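Local structure of ZmpA Glycopeptidase (Clostridium perfringens, 6XSX) at residues Y361-F373 and N388-L400. The protein is a large modular glycopeptidase whose M60 peptidase module, the part crystallised here, probably cleaves glycosylated proteins as a metalloprotease. Residues are numbered along the deposited sequence; the frame is centred on the assembly and turned at random.
With EDO (1,2-ethanediol), chain G.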
# COMPACT_ATOMS: atom_id res chain seq x y z
N TYR A 361 -9.75 2.80 -16.07
CA TYR A 361 -10.24 3.63 -17.17
C TYR A 361 -9.43 4.92 -17.26
O TYR A 361 -9.10 5.35 -18.36
CB TYR A 361 -11.74 3.92 -17.01
CG TYR A 361 -12.29 4.93 -17.99
CD1 TYR A 361 -12.37 4.64 -19.35
CD2 TYR A 361 -12.70 6.18 -17.57
CE1 TYR A 361 -12.87 5.56 -20.26
CE2 TYR A 361 -13.19 7.12 -18.46
CZ TYR A 361 -13.28 6.80 -19.81
OH TYR A 361 -13.75 7.72 -20.71
N ASP A 362 -9.12 5.52 -16.10
CA ASP A 362 -8.40 6.78 -16.05
C ASP A 362 -7.56 6.83 -14.77
O ASP A 362 -8.08 7.03 -13.67
CB ASP A 362 -9.38 7.96 -16.13
CG ASP A 362 -8.74 9.34 -16.24
OD1 ASP A 362 -7.59 9.51 -15.79
OD2 ASP A 362 -9.42 10.24 -16.75
N LYS A 363 -6.25 6.68 -14.97
CA LYS A 363 -5.26 6.57 -13.91
C LYS A 363 -5.20 7.83 -13.04
O LYS A 363 -4.59 7.78 -11.97
CB LYS A 363 -3.90 6.26 -14.53
CG LYS A 363 -3.30 7.39 -15.35
CD LYS A 363 -2.04 6.95 -16.07
CE LYS A 363 -1.14 8.11 -16.40
NZ LYS A 363 0.18 7.64 -16.88
N THR A 364 -5.83 8.94 -13.46
CA THR A 364 -5.87 10.15 -12.65
C THR A 364 -6.99 10.10 -11.61
O THR A 364 -7.13 11.02 -10.81
CB THR A 364 -6.01 11.44 -13.47
OG1 THR A 364 -7.30 11.51 -14.07
CG2 THR A 364 -4.91 11.63 -14.50
N PHE A 365 -7.80 9.04 -11.62
CA PHE A 365 -8.99 9.00 -10.77
C PHE A 365 -8.61 8.98 -9.29
O PHE A 365 -9.07 9.82 -8.52
CB PHE A 365 -9.90 7.81 -11.12
CG PHE A 365 -10.96 7.51 -10.09
CD1 PHE A 365 -11.95 8.44 -9.78
CD2 PHE A 365 -10.98 6.29 -9.42
CE1 PHE A 365 -12.92 8.15 -8.83
CE2 PHE A 365 -11.95 6.02 -8.46
CZ PHE A 365 -12.92 6.95 -8.17
N TRP A 366 -7.79 8.00 -8.88
CA TRP A 366 -7.63 7.73 -7.46
C TRP A 366 -7.05 8.93 -6.70
O TRP A 366 -7.61 9.35 -5.69
CB TRP A 366 -6.86 6.42 -7.20
CG TRP A 366 -6.98 5.99 -5.76
CD1 TRP A 366 -5.99 5.91 -4.83
CD2 TRP A 366 -8.21 5.65 -5.09
NE1 TRP A 366 -6.51 5.52 -3.62
CE2 TRP A 366 -7.87 5.36 -3.75
CE3 TRP A 366 -9.55 5.54 -5.49
CZ2 TRP A 366 -8.83 4.97 -2.81
CZ3 TRP A 366 -10.50 5.16 -4.56
CH2 TRP A 366 -10.14 4.88 -3.24
N PRO A 367 -5.92 9.54 -7.13
CA PRO A 367 -5.35 10.69 -6.43
C PRO A 367 -6.39 11.79 -6.19
O PRO A 367 -6.50 12.33 -5.08
CB PRO A 367 -4.18 11.15 -7.31
CG PRO A 367 -4.37 10.41 -8.63
CD PRO A 367 -5.11 9.14 -8.30
N ARG A 368 -7.22 12.06 -7.22
CA ARG A 368 -8.24 13.09 -7.15
C ARG A 368 -9.36 12.67 -6.19
O ARG A 368 -9.85 13.49 -5.42
CB ARG A 368 -8.74 13.45 -8.55
CG ARG A 368 -7.66 14.00 -9.48
CD ARG A 368 -8.21 14.34 -10.86
NE ARG A 368 -9.26 15.34 -10.69
CZ ARG A 368 -10.29 15.56 -11.51
NH1 ARG A 368 -10.46 14.84 -12.61
NH2 ARG A 368 -11.16 16.51 -11.21
N PHE A 369 -9.75 11.39 -6.24
CA PHE A 369 -10.76 10.86 -5.33
C PHE A 369 -10.27 11.00 -3.88
O PHE A 369 -11.00 11.54 -3.03
CB PHE A 369 -11.14 9.43 -5.72
CG PHE A 369 -12.27 8.79 -4.96
CD1 PHE A 369 -13.58 8.95 -5.38
CD2 PHE A 369 -12.02 7.97 -3.87
CE1 PHE A 369 -14.62 8.32 -4.71
CE2 PHE A 369 -13.06 7.35 -3.19
CZ PHE A 369 -14.36 7.53 -3.62
N GLU A 370 -9.04 10.55 -3.61
CA GLU A 370 -8.44 10.67 -2.28
C GLU A 370 -8.41 12.13 -1.83
O GLU A 370 -8.68 12.42 -0.66
CB GLU A 370 -7.03 10.07 -2.22
CG GLU A 370 -6.99 8.55 -2.11
CD GLU A 370 -7.95 7.91 -1.12
OE1 GLU A 370 -7.47 7.26 -0.18
OE2 GLU A 370 -9.18 8.02 -1.32
N GLN A 371 -8.06 13.04 -2.76
CA GLN A 371 -8.00 14.47 -2.47
C GLN A 371 -9.36 14.99 -2.01
O GLN A 371 -9.42 15.78 -1.07
CB GLN A 371 -7.46 15.26 -3.67
CG GLN A 371 -5.95 15.23 -3.81
CD GLN A 371 -5.52 15.79 -5.15
OE1 GLN A 371 -6.34 15.95 -6.05
NE2 GLN A 371 -4.23 16.07 -5.28
N GLU A 372 -10.44 14.55 -2.66
CA GLU A 372 -11.77 15.00 -2.27
C GLU A 372 -12.09 14.61 -0.83
O GLU A 372 -12.64 15.41 -0.08
CB GLU A 372 -12.87 14.47 -3.20
CG GLU A 372 -12.84 15.12 -4.57
CD GLU A 372 -13.18 16.60 -4.58
OE1 GLU A 372 -14.19 16.97 -3.96
OE2 GLU A 372 -12.43 17.37 -5.18
N PHE A 373 -11.77 13.36 -0.47
CA PHE A 373 -12.11 12.84 0.85
C PHE A 373 -11.21 13.45 1.93
O PHE A 373 -11.60 13.53 3.09
CB PHE A 373 -12.11 11.30 0.85
CG PHE A 373 -13.44 10.73 0.45
CD1 PHE A 373 -13.68 10.34 -0.86
CD2 PHE A 373 -14.48 10.63 1.37
CE1 PHE A 373 -14.92 9.85 -1.24
CE2 PHE A 373 -15.72 10.13 0.99
CZ PHE A 373 -15.93 9.74 -0.31
N ASN A 388 -22.89 5.97 -0.92
CA ASN A 388 -23.55 7.00 -1.71
C ASN A 388 -22.61 8.18 -1.92
O ASN A 388 -22.65 8.84 -2.95
CB ASN A 388 -24.91 7.41 -1.12
CG ASN A 388 -26.05 6.54 -1.61
OD1 ASN A 388 -26.79 6.94 -2.51
ND2 ASN A 388 -26.21 5.36 -1.04
N ALA A 389 -21.74 8.42 -0.93
CA ALA A 389 -20.77 9.50 -1.03
C ALA A 389 -19.74 9.19 -2.12
O ALA A 389 -19.31 10.09 -2.83
CB ALA A 389 -20.13 9.78 0.31
N TRP A 390 -19.34 7.91 -2.25
CA TRP A 390 -18.41 7.50 -3.29
C TRP A 390 -18.99 7.85 -4.66
O TRP A 390 -18.27 8.32 -5.54
CB TRP A 390 -18.14 6.00 -3.24
CG TRP A 390 -17.42 5.47 -2.04
CD1 TRP A 390 -16.77 6.17 -1.06
CD2 TRP A 390 -17.21 4.08 -1.73
NE1 TRP A 390 -16.21 5.32 -0.16
CE2 TRP A 390 -16.46 4.03 -0.54
CE3 TRP A 390 -17.60 2.88 -2.34
CZ2 TRP A 390 -16.08 2.82 0.05
CZ3 TRP A 390 -17.23 1.68 -1.76
CH2 TRP A 390 -16.48 1.66 -0.58
N VAL A 391 -20.29 7.59 -4.82
CA VAL A 391 -20.93 7.76 -6.11
C VAL A 391 -20.87 9.23 -6.49
O VAL A 391 -20.61 9.58 -7.64
CB VAL A 391 -22.39 7.25 -6.09
CG1 VAL A 391 -23.11 7.58 -7.39
CG2 VAL A 391 -22.45 5.76 -5.80
N MET A 392 -21.10 10.09 -5.49
CA MET A 392 -21.17 11.53 -5.70
C MET A 392 -19.77 12.09 -5.97
O MET A 392 -19.60 12.86 -6.91
CB MET A 392 -21.81 12.24 -4.50
CG MET A 392 -23.30 11.98 -4.43
SD MET A 392 -24.14 12.82 -3.07
CE MET A 392 -23.45 11.99 -1.65
N ALA A 393 -18.80 11.66 -5.15
CA ALA A 393 -17.42 12.11 -5.25
C ALA A 393 -16.79 11.65 -6.57
O ALA A 393 -16.12 12.44 -7.25
CB ALA A 393 -16.62 11.67 -4.05
N ALA A 394 -16.99 10.38 -6.92
CA ALA A 394 -16.49 9.83 -8.17
C ALA A 394 -17.15 10.56 -9.35
O ALA A 394 -16.50 10.83 -10.36
CB ALA A 394 -16.70 8.34 -8.23
N SER A 395 -18.44 10.87 -9.21
CA SER A 395 -19.16 11.59 -10.25
C SER A 395 -18.55 12.98 -10.47
O SER A 395 -18.34 13.37 -11.62
CB SER A 395 -20.64 11.66 -9.97
OG SER A 395 -21.23 10.37 -10.12
N ASP A 396 -18.28 13.71 -9.38
CA ASP A 396 -17.66 15.03 -9.46
C ASP A 396 -16.27 14.94 -10.11
O ASP A 396 -15.95 15.76 -10.97
CB ASP A 396 -17.51 15.68 -8.08
CG ASP A 396 -18.81 16.10 -7.43
OD1 ASP A 396 -19.72 16.56 -8.16
OD2 ASP A 396 -18.91 15.96 -6.18
N VAL A 397 -15.45 13.98 -9.69
CA VAL A 397 -14.11 13.83 -10.22
C VAL A 397 -14.16 13.65 -11.74
O VAL A 397 -13.38 14.26 -12.47
CB VAL A 397 -13.33 12.69 -9.53
CG1 VAL A 397 -12.07 12.30 -10.29
CG2 VAL A 397 -12.98 13.03 -8.08
N PHE A 398 -15.10 12.83 -12.22
CA PHE A 398 -15.14 12.50 -13.64
C PHE A 398 -15.95 13.52 -14.44
O PHE A 398 -15.81 13.59 -15.65
CB PHE A 398 -15.70 11.09 -13.87
CG PHE A 398 -14.65 10.00 -13.95
CD1 PHE A 398 -13.99 9.74 -15.14
CD2 PHE A 398 -14.34 9.24 -12.84
CE1 PHE A 398 -13.02 8.74 -15.21
CE2 PHE A 398 -13.38 8.24 -12.91
CZ PHE A 398 -12.72 7.99 -14.09
N LYS A 399 -16.82 14.28 -13.75
CA LYS A 399 -17.87 15.06 -14.40
C LYS A 399 -18.79 14.11 -15.17
O LYS A 399 -19.24 14.44 -16.27
CB LYS A 399 -17.31 16.12 -15.35
CG LYS A 399 -16.41 17.19 -14.74
CD LYS A 399 -17.08 17.96 -13.62
CE LYS A 399 -16.36 19.24 -13.25
NZ LYS A 399 -16.44 20.24 -14.33
N LEU A 400 -19.06 12.94 -14.60
CA LEU A 400 -19.93 11.96 -15.23
C LEU A 400 -20.97 11.48 -14.22
O LEU A 400 -20.72 11.46 -13.02
CB LEU A 400 -19.10 10.77 -15.73
CG LEU A 400 -18.21 11.01 -16.95
CD1 LEU A 400 -17.23 9.86 -17.16
CD2 LEU A 400 -19.04 11.25 -18.21
C1 EDO G . -10.59 11.24 -13.47
O1 EDO G . -9.70 12.21 -12.95
C2 EDO G . -11.48 11.80 -14.52
O2 EDO G . -10.81 12.72 -15.36
O HOH W 1 -13.73 17.52 -12.22
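Val-397 is the knob of this contact, set in a hole formed by Phe-365, Arg-368, Phe-369 and Glu-372. Its two methyls divide the work. CG1, anti to the backbone N (chi1 166°), lies over one face of the Arg-368 guanidinium and at the edge of the Phe-365 ring. CG2 turns to Glu-372, 4.1 Å from its CG.

Aromatic rings gather at both ends. Towards the end of helix 388-398, the Phe-398 ring meets two rings. Its CE2 is 3.4 Å from Phe-365 CD1, the two rings obliquely inclined. Its CE1 comes to the edge of the Tyr-361 ring, so these two meet rim to rim. Phe-365 CE1 also packs 3.8 Å from Ala-394 CB. At the other end, Phe-369 points its edge at the five-membered ring of Trp-390 in an offset edge-to-face pair, planes at 66°. Phe-373 CZ reaches the edge of the same indole, 3.7 Å from Trp-390 CD1. The small Ala-393 CB touches both phenylalanines. Trp-390 NE1 bonds outside the pair, to Thr-293 OG1.

Polar atoms lie beside Val-397. Arg-368 NH1 is 3.0 Å from Val-397 O, and NH2 gives a bond to a water that donates to Asp-396 O. A 1,2-ethanediol, probably from the crystallisation liquor, lies with C2 over one face of Phe-398. It bonds to Asp-362, Thr-364 and Arg-368. Asp-362 OD1 accepts from Thr-364 N, a capping bond in the turn that leads into helix 365-373, and also from Thr-364 OG1, both on one face of its carboxylate.

A Schellman motif at Lys-399 ends the second helix. The whole is a helix pair with one knob-into-hole contact, Val-397, crossing at 123° with axes 9.7 Å apart, in the helical part of the M60 peptidase module.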